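Local atomic coordinates of DNA replication and repair protein RecF (Caldanaerobacter subterraneus subsp. tengcongensis, PDB entry 5Z69), a protein that probably binds ATP and single-stranded DNA as an ABC-type ATPase and recombination mediator of the RecFOR repair pathway. Residues V32-G37 / S345-T350; I124-D129 / L320-M325; A84-K89 / K104-K109. All blocks are in the same frame, centred on the assembly; numbering follows the deposited sequence.

How the contacts relate
From the N terminus, strand 32-36 leads into the P-loop and pairs, some three hundred residues later, with strand 345-349, so contact 1 closes a long loop that holds the other two contacts. Contact 3 comes first within it, a short closure between residues 84-89 and 104-109 in the antiparallel sheet, about 26 Å from contact 1 between centres. Contact 2 opens only after contact 3 has closed and joins 124-129 to 320-325 across a largely helical insertion. Contacts 1 and 2 share one mixed sheet, where strands 318-321 and 345-349 are neighbours; Thr348 OG1 is hydrogen-bonded to Asp323 N there, beside the nucleotide. Contact 3 touches neither.

Contact 1: V32-G37 / S345-T350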
# COMPACT_ATOMS: atom_id res chain seq x y z
N VAL A 32 -25.34 26.58 20.60
CA VAL A 32 -24.00 27.07 20.29
C VAL A 32 -23.41 27.85 21.47
O VAL A 32 -23.96 28.87 21.90
CB VAL A 32 -24.02 27.95 19.02
CG1 VAL A 32 -22.66 28.57 18.77
CG2 VAL A 32 -24.51 27.14 17.79
N ASN A 33 -22.29 27.35 21.99
CA ASN A 33 -21.52 28.09 22.98
C ASN A 33 -20.34 28.73 22.25
O ASN A 33 -19.40 28.03 21.88
CB ASN A 33 -21.05 27.17 24.12
CG ASN A 33 -22.22 26.61 24.94
OD1 ASN A 33 -22.39 26.96 26.09
ND2 ASN A 33 -23.01 25.73 24.34
N LEU A 34 -20.42 30.04 22.02
CA LEU A 34 -19.39 30.76 21.30
C LEU A 34 -18.26 31.14 22.25
O LEU A 34 -18.49 31.81 23.25
CB LEU A 34 -19.98 32.01 20.63
CG LEU A 34 -19.22 32.75 19.51
CD1 LEU A 34 -18.34 33.84 20.07
CD2 LEU A 34 -18.41 31.79 18.65
N ILE A 35 -17.05 30.67 21.97
CA ILE A 35 -15.90 31.07 22.76
C ILE A 35 -14.96 31.89 21.88
O ILE A 35 -14.37 31.36 20.95
CB ILE A 35 -15.17 29.86 23.32
CG1 ILE A 35 -16.11 29.05 24.21
CG2 ILE A 35 -13.92 30.31 24.09
CD1 ILE A 35 -15.86 27.57 24.14
N TYR A 36 -14.86 33.18 22.15
CA TYR A 36 -14.07 34.04 21.28
C TYR A 36 -13.05 34.87 22.06
O TYR A 36 -13.19 35.12 23.25
CB TYR A 36 -14.98 34.97 20.47
CG TYR A 36 -15.44 36.20 21.23
CD1 TYR A 36 -16.50 36.12 22.14
CD2 TYR A 36 -14.83 37.43 21.04
CE1 TYR A 36 -16.91 37.24 22.84
CE2 TYR A 36 -15.24 38.55 21.72
CZ TYR A 36 -16.28 38.45 22.63
OH TYR A 36 -16.67 39.58 23.30
N GLY A 37 -12.02 35.32 21.35
CA GLY A 37 -10.98 36.13 21.95
C GLY A 37 -9.81 36.21 21.00
O GLY A 37 -9.75 35.46 20.01
N SER A 345 -22.89 22.66 20.91
CA SER A 345 -21.59 22.83 20.25
C SER A 345 -20.76 23.89 20.96
O SER A 345 -21.28 24.76 21.64
CB SER A 345 -21.76 23.22 18.76
OG SER A 345 -22.55 24.39 18.63
N PHE A 346 -19.44 23.77 20.80
CA PHE A 346 -18.50 24.73 21.34
C PHE A 346 -17.70 25.23 20.17
O PHE A 346 -17.01 24.45 19.52
CB PHE A 346 -17.62 24.09 22.43
CG PHE A 346 -18.38 23.75 23.69
CD1 PHE A 346 -18.41 24.63 24.76
CD2 PHE A 346 -19.09 22.55 23.78
CE1 PHE A 346 -19.14 24.32 25.91
CE2 PHE A 346 -19.85 22.24 24.92
CZ PHE A 346 -19.87 23.13 25.99
N ILE A 347 -17.83 26.51 19.87
CA ILE A 347 -17.18 27.09 18.70
C ILE A 347 -16.21 28.20 19.10
O ILE A 347 -16.58 29.16 19.78
CB ILE A 347 -18.22 27.65 17.70
CG1 ILE A 347 -19.16 26.54 17.21
CG2 ILE A 347 -17.52 28.26 16.49
CD1 ILE A 347 -20.27 27.04 16.28
N THR A 348 -14.96 28.07 18.66
CA THR A 348 -13.98 29.11 18.95
C THR A 348 -13.89 30.07 17.79
O THR A 348 -13.98 29.68 16.61
CB THR A 348 -12.58 28.53 19.26
OG1 THR A 348 -12.11 27.77 18.15
CG2 THR A 348 -12.63 27.63 20.49
N HIS A 349 -13.70 31.34 18.11
CA HIS A 349 -13.57 32.35 17.07
C HIS A 349 -12.81 33.57 17.58
O HIS A 349 -12.48 33.66 18.76
CB HIS A 349 -14.96 32.77 16.56
CG HIS A 349 -14.95 33.33 15.17
ND1 HIS A 349 -14.12 32.85 14.18
CD2 HIS A 349 -15.67 34.33 14.60
CE1 HIS A 349 -14.33 33.53 13.07
NE2 HIS A 349 -15.26 34.43 13.30
N THR A 350 -12.54 34.50 16.67
CA THR A 350 -11.87 35.76 16.96
C THR A 350 -12.86 36.84 17.41
O THR A 350 -12.55 37.66 18.26
CB THR A 350 -11.09 36.25 15.71
OG1 THR A 350 -9.92 35.44 15.55
CG2 THR A 350 -10.68 37.71 15.84
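The amide of Asn33 lies stacked on the ring of Phe346, the two planes 21° apart and the side chains running the same way. Both residues keep CG anti to the carbonyl carbon (chi1 -65° and -69°), which carries them off the same face of the sheet side by side; Asn33 CB stands 3.7 Å from Phe346 CD1. The amide's outer atoms find partners beyond the pair: OD1 accepts a hydrogen bond from Cys29 N, while ND2 makes weak bonds to Gly31 O and Ser345 O. At the edge of the same ring, in its plane, the CD1 methyl of Ile35 approaches Phe346 CD1 to 3.9 Å.

On the other face, Val32 CG1 meets the CD1 end of Ile347 at 3.8 Å, the two branches slanting across each other. Ser345 OG turns towards Val32 and rests 3.5 Å from its CG2. Further along, the CD2 methyl of Leu34 comes within 3.4 Å of Ile347 O, and Tyr36 offers the edge of its ring to Thr350 O.

Beneath the side chains runs a regular parallel ladder. Asn33 and Ile35 each use both N and O, and Gly37 N adds a last bond of 3.1 Å to His349 O. The straightest links are Ile347 N to Asn33 O and Ile35 N to Ile347 O.

This pairing forms the centre of a P-loop NTPase sheet. Gly37 opens the Walker A motif and its carbonyl accepts a bond from Lys43, whereas Thr348 touches the bound nucleotide and joins Asp322 and Asp323 through OG1. Strand 359-364 flanks 32-36, strand 318-321 flanks 345-349, and helix 43-55 packs over Ile35 and Thr348.

Contact 2: I124-D129 / L320-M325; sequences IFSPED and LLDDVM. With AGS (phosphothiophosphoric acid-adenylate ester), chain C.
Ile124 starts the contact by laying its side chain aslant that of Leu320, the two CB atoms 4.0 Å apart on one face of a parallel pairing. Its CG1 is anti to the backbone N (chi1 174°) and thereby reaches 3.7 Å from Leu320 O. Phe125 supplies both ladder bonds: its N donates to Leu320 O at 2.7 Å, and its O receives Asp322 N at 2.9 Å, each nearly straight. The ring projects from the opposite face beside Leu321, with Phe125 CD1 4.0 Å from Leu321 CD1, and turns its edge to Leu320 O.

After Phe125 the strand gives way to a turn, with Asp129 N bonded back to Ser126 O. Ser126 N donates to Asp129 OD2, which it meets from above the carboxylate plane, and Ser126 OG donates to Glu128 OE2. Pro127 brings its CD and CG atoms against the opposing carbonyls, CD 3.1 Å from Asp322 O and CG 3.2 Å from Asp323 O.

Across from this turn, Asp322 and Asp323 follow the hydrophobic strand in the manner of a Walker B motif. Asp322 OD1 lies 3.1 Å from the thiophosphate sulfur S1G of the nucleotide and is also bonded by Thr348 OG1, which ties the carboxylate to the next strand. Asp323 N is hydrogen-bonded to the same Thr348 OG1, so one hydroxyl serves both aspartates.

Strand 122-125 forms one margin of the mixed sheet, with 318-321 between it and 345-349. Helix 43-55 packs on the Ile124 and Leu320 face, and Lys302 of helix 291-313 touches Phe125 and Asp129.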
# COMPACT_ATOMS: atom_id res chain seq x y z
N ILE A 124 -14.45 16.43 17.64
CA ILE A 124 -13.76 17.71 17.56
C ILE A 124 -13.29 17.92 16.13
O ILE A 124 -12.67 17.05 15.54
CB ILE A 124 -12.57 17.79 18.55
CG1 ILE A 124 -11.79 19.08 18.34
CG2 ILE A 124 -11.66 16.55 18.45
CD1 ILE A 124 -11.10 19.57 19.61
N PHE A 125 -13.62 19.09 15.59
CA PHE A 125 -13.25 19.48 14.24
C PHE A 125 -12.19 20.54 14.40
O PHE A 125 -12.41 21.51 15.11
CB PHE A 125 -14.44 20.05 13.45
CG PHE A 125 -15.60 19.10 13.29
CD1 PHE A 125 -16.48 18.85 14.34
CD2 PHE A 125 -15.84 18.49 12.06
CE1 PHE A 125 -17.56 17.98 14.17
CE2 PHE A 125 -16.92 17.62 11.89
CZ PHE A 125 -17.78 17.37 12.94
N SER A 126 -11.06 20.36 13.73
CA SER A 126 -9.89 21.22 13.90
C SER A 126 -9.17 21.35 12.55
O SER A 126 -9.27 20.45 11.72
CB SER A 126 -8.95 20.63 14.96
OG SER A 126 -7.80 21.41 15.13
N PRO A 127 -8.47 22.47 12.31
CA PRO A 127 -7.74 22.62 11.04
C PRO A 127 -6.73 21.49 10.80
O PRO A 127 -6.57 21.05 9.66
CB PRO A 127 -7.02 23.97 11.20
CG PRO A 127 -7.87 24.73 12.19
CD PRO A 127 -8.38 23.69 13.15
N GLU A 128 -6.11 21.01 11.87
CA GLU A 128 -5.14 19.92 11.77
C GLU A 128 -5.72 18.60 11.27
O GLU A 128 -4.99 17.63 11.09
CB GLU A 128 -4.47 19.68 13.12
CG GLU A 128 -3.43 20.72 13.49
CD GLU A 128 -4.05 22.05 13.87
OE1 GLU A 128 -3.37 23.09 13.72
OE2 GLU A 128 -5.21 22.05 14.34
N ASP A 129 -7.03 18.53 11.05
CA ASP A 129 -7.63 17.30 10.55
C ASP A 129 -7.10 17.01 9.13
O ASP A 129 -7.01 15.85 8.73
CB ASP A 129 -9.16 17.38 10.58
CG ASP A 129 -9.71 17.40 12.02
OD1 ASP A 129 -9.04 16.89 12.94
OD2 ASP A 129 -10.82 17.92 12.23
N LEU A 320 -17.26 19.93 19.11
CA LEU A 320 -16.21 20.90 19.38
C LEU A 320 -15.57 21.43 18.07
O LEU A 320 -15.00 20.66 17.28
CB LEU A 320 -15.14 20.27 20.29
CG LEU A 320 -15.71 19.62 21.56
CD1 LEU A 320 -14.58 18.95 22.29
CD2 LEU A 320 -16.40 20.64 22.41
N LEU A 321 -15.70 22.74 17.85
CA LEU A 321 -15.23 23.34 16.59
C LEU A 321 -14.11 24.32 16.88
O LEU A 321 -14.35 25.44 17.34
CB LEU A 321 -16.38 24.03 15.87
CG LEU A 321 -17.28 23.13 15.02
CD1 LEU A 321 -18.03 22.15 15.91
CD2 LEU A 321 -18.28 23.94 14.19
N ASP A 322 -12.88 23.88 16.65
CA ASP A 322 -11.73 24.70 17.03
C ASP A 322 -11.18 25.43 15.83
O ASP A 322 -10.56 24.82 14.98
CB ASP A 322 -10.63 23.85 17.66
CG ASP A 322 -9.56 24.70 18.33
OD1 ASP A 322 -9.84 25.87 18.65
OD2 ASP A 322 -8.45 24.19 18.56
N ASP A 323 -11.38 26.74 15.80
CA ASP A 323 -10.75 27.60 14.80
C ASP A 323 -11.06 27.10 13.39
O ASP A 323 -10.18 26.98 12.55
CB ASP A 323 -9.24 27.67 15.04
CG ASP A 323 -8.54 28.67 14.13
OD1 ASP A 323 -9.20 29.64 13.69
OD2 ASP A 323 -7.34 28.48 13.85
N VAL A 324 -12.33 26.80 13.14
CA VAL A 324 -12.74 26.25 11.85
C VAL A 324 -13.90 27.08 11.30
O VAL A 324 -14.45 26.79 10.24
CB VAL A 324 -13.09 24.74 11.98
CG1 VAL A 324 -14.40 24.52 12.74
CG2 VAL A 324 -13.12 24.06 10.61
N MET A 325 -14.26 28.13 12.02
CA MET A 325 -15.38 28.97 11.62
C MET A 325 -14.93 30.32 11.08
O MET A 325 -15.76 31.18 10.79
CB MET A 325 -16.34 29.17 12.80
CG MET A 325 -17.81 28.91 12.46
SD MET A 325 -18.07 27.25 11.79
CE MET A 325 -19.85 27.27 11.58
PG AGS C . -6.66 28.69 19.20
S1G AGS C . -8.57 28.72 18.77
O2G AGS C . -5.93 29.81 18.38
O3G AGS C . -6.12 27.30 18.72
PB AGS C . -5.76 30.17 21.43
O1B AGS C . -6.71 30.91 22.32
O2B AGS C . -5.24 31.06 20.29
O3B AGS C . -6.44 28.87 20.76
PA AGS C . -4.43 28.61 23.35
O1A AGS C . -5.85 28.34 23.86
O2A AGS C . -3.68 27.48 22.72
O3A AGS C . -4.48 29.80 22.29
O5' AGS C . -3.57 29.22 24.49
C5' AGS C . -2.27 28.75 24.69
C4' AGS C . -1.61 29.81 25.51
O4' AGS C . -1.40 29.31 26.85
C3' AGS C . -0.24 30.24 25.00
O3' AGS C . -0.02 31.62 25.24
C2' AGS C . 0.70 29.30 25.76
O2' AGS C . 1.99 29.87 25.96
C1' AGS C . -0.02 29.14 27.10
N9 AGS C . 0.18 27.84 27.73
C8 AGS C . 0.27 26.62 27.11
N7 AGS C . 0.49 25.62 27.93
C5 AGS C . 0.54 26.23 29.18
C6 AGS C . 0.75 25.72 30.48
N6 AGS C . 0.93 24.43 30.74
N1 AGS C . 0.77 26.60 31.50
C2 AGS C . 0.58 27.90 31.24
N3 AGS C . 0.37 28.49 30.06
C4 AGS C . 0.36 27.60 29.07

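Contact 3: A84-K89 / K104-K109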
# COMPACT_ATOMS: atom_id res chain seq x y z
N ALA A 84 -27.95 10.17 27.43
CA ALA A 84 -29.26 9.50 27.27
C ALA A 84 -29.73 8.74 28.52
O ALA A 84 -30.94 8.65 28.77
CB ALA A 84 -29.22 8.54 26.09
N ASP A 85 -28.80 8.21 29.31
CA ASP A 85 -29.17 7.41 30.48
C ASP A 85 -28.83 8.10 31.78
O ASP A 85 -29.06 7.54 32.83
CB ASP A 85 -28.46 6.04 30.48
CG ASP A 85 -28.94 5.12 29.37
OD1 ASP A 85 -30.14 5.20 29.01
OD2 ASP A 85 -28.12 4.33 28.86
N PHE A 86 -28.26 9.30 31.72
CA PHE A 86 -27.85 9.97 32.95
C PHE A 86 -28.34 11.39 32.99
O PHE A 86 -27.92 12.18 32.15
CB PHE A 86 -26.31 9.95 33.10
CG PHE A 86 -25.76 8.60 33.39
CD1 PHE A 86 -25.52 7.70 32.36
CD2 PHE A 86 -25.52 8.20 34.70
CE1 PHE A 86 -25.04 6.43 32.62
CE2 PHE A 86 -25.05 6.92 34.97
CZ PHE A 86 -24.79 6.04 33.90
N TYR A 87 -29.24 11.71 33.93
CA TYR A 87 -29.55 13.12 34.20
C TYR A 87 -28.26 13.86 34.57
O TYR A 87 -28.06 15.02 34.20
CB TYR A 87 -30.59 13.26 35.33
CG TYR A 87 -30.80 14.67 35.86
CD1 TYR A 87 -31.53 15.63 35.15
CD2 TYR A 87 -30.28 15.04 37.10
CE1 TYR A 87 -31.71 16.92 35.66
CE2 TYR A 87 -30.46 16.31 37.61
CZ TYR A 87 -31.18 17.24 36.90
OH TYR A 87 -31.34 18.51 37.43
N GLU A 88 -27.38 13.20 35.30
CA GLU A 88 -26.08 13.83 35.59
C GLU A 88 -24.99 12.80 35.82
O GLU A 88 -25.19 11.82 36.52
CB GLU A 88 -26.18 14.78 36.79
CG GLU A 88 -24.89 15.60 37.01
CD GLU A 88 -25.08 16.85 37.86
OE1 GLU A 88 -24.41 16.97 38.90
OE2 GLU A 88 -25.88 17.74 37.47
N LYS A 89 -23.84 13.00 35.19
CA LYS A 89 -22.68 12.14 35.43
C LYS A 89 -21.49 13.04 35.67
O LYS A 89 -21.20 13.95 34.88
CB LYS A 89 -22.43 11.18 34.26
CG LYS A 89 -21.06 10.46 34.30
CD LYS A 89 -20.89 9.49 33.11
CE LYS A 89 -21.68 8.20 33.35
NZ LYS A 89 -21.71 7.32 32.14
N LYS A 104 -12.11 9.78 37.78
CA LYS A 104 -13.29 9.27 38.47
C LYS A 104 -14.58 9.51 37.69
O LYS A 104 -14.77 10.60 37.15
CB LYS A 104 -13.43 9.92 39.84
CG LYS A 104 -12.25 9.67 40.78
CD LYS A 104 -12.56 10.27 42.14
CE LYS A 104 -11.54 9.89 43.19
NZ LYS A 104 -11.96 10.47 44.53
N VAL A 105 -15.46 8.51 37.65
CA VAL A 105 -16.81 8.69 37.13
C VAL A 105 -17.82 8.49 38.25
O VAL A 105 -17.88 7.43 38.89
CB VAL A 105 -17.12 7.73 35.97
CG1 VAL A 105 -18.58 7.91 35.52
CG2 VAL A 105 -16.20 8.02 34.83
N ASN A 106 -18.61 9.52 38.50
CA ASN A 106 -19.52 9.56 39.63
C ASN A 106 -18.82 9.15 40.91
O ASN A 106 -19.37 8.42 41.74
CB ASN A 106 -20.75 8.67 39.36
CG ASN A 106 -21.75 9.33 38.40
OD1 ASN A 106 -21.76 10.55 38.28
ND2 ASN A 106 -22.57 8.52 37.73
N GLY A 107 -17.60 9.65 41.10
CA GLY A 107 -16.91 9.41 42.37
C GLY A 107 -16.20 8.06 42.43
O GLY A 107 -15.51 7.77 43.40
N ASN A 108 -16.35 7.22 41.40
CA ASN A 108 -15.60 5.96 41.40
C ASN A 108 -14.34 6.07 40.56
O ASN A 108 -14.39 6.40 39.37
CB ASN A 108 -16.45 4.80 40.87
CG ASN A 108 -17.79 4.69 41.57
OD1 ASN A 108 -18.82 4.50 40.92
ND2 ASN A 108 -17.78 4.84 42.89
N LYS A 109 -13.21 5.76 41.18
CA LYS A 109 -11.93 5.85 40.50
C LYS A 109 -11.85 4.78 39.42
O LYS A 109 -12.17 3.62 39.65
CB LYS A 109 -10.77 5.72 41.50
CG LYS A 109 -9.40 5.84 40.86
CD LYS A 109 -8.27 5.89 41.91
CE LYS A 109 -6.89 5.93 41.25
NZ LYS A 109 -5.81 5.96 42.28
O HOH W 1 -25.38 9.04 37.70
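Asn106, the residue with the largest share of buried surface here, brings its amide up to the backbone of Lys89, crossing that side chain at about a right angle. CG anti to the carbonyl carbon (chi1 -77°) directs OD1 to within 3.4 Å of Lys89 CA, where it accepts a hydrogen bond from the following amide, Lys90 N. The other arm of the amide, ND2, approaches Phe86 CE2 obliquely, at 4.0 Å, with ring and amide planes 49° apart. ND2 also gives a weak bond to a water that donates in turn to Glu88 O at 3.0 Å, and this water sits in the plane of the Phe86 ring, at its edge.

Lys89 contributes through its aliphatic chain. The extended start lays CG and CD along Val105 CG1 (Lys89 CD to Val105 CG1 3.7 Å); the turn at chi3 (-77°) then directs CE over the centre of one face of Phe86, 3.7 Å above the plane, so CE lies between the Phe86 ring and the Val105 CG1 methyl. Its NZ is hydrogen-bonded to His119 ND1.

Val105, the third contributor, also begins the type I' turn that ends at Asn108, closed by backbone bonds in both directions between these two residues. The contact ties the start of strand 86-96 to the end of 101-105, its hairpin partner in the antiparallel sheet, away from the nucleotide site.

No direct hydrogen bond joins the two segments: within them the contact rests on van der Waals packing and a weakly bound bridging water, while Asn106 is fixed to the strand by its bonds with Lys90.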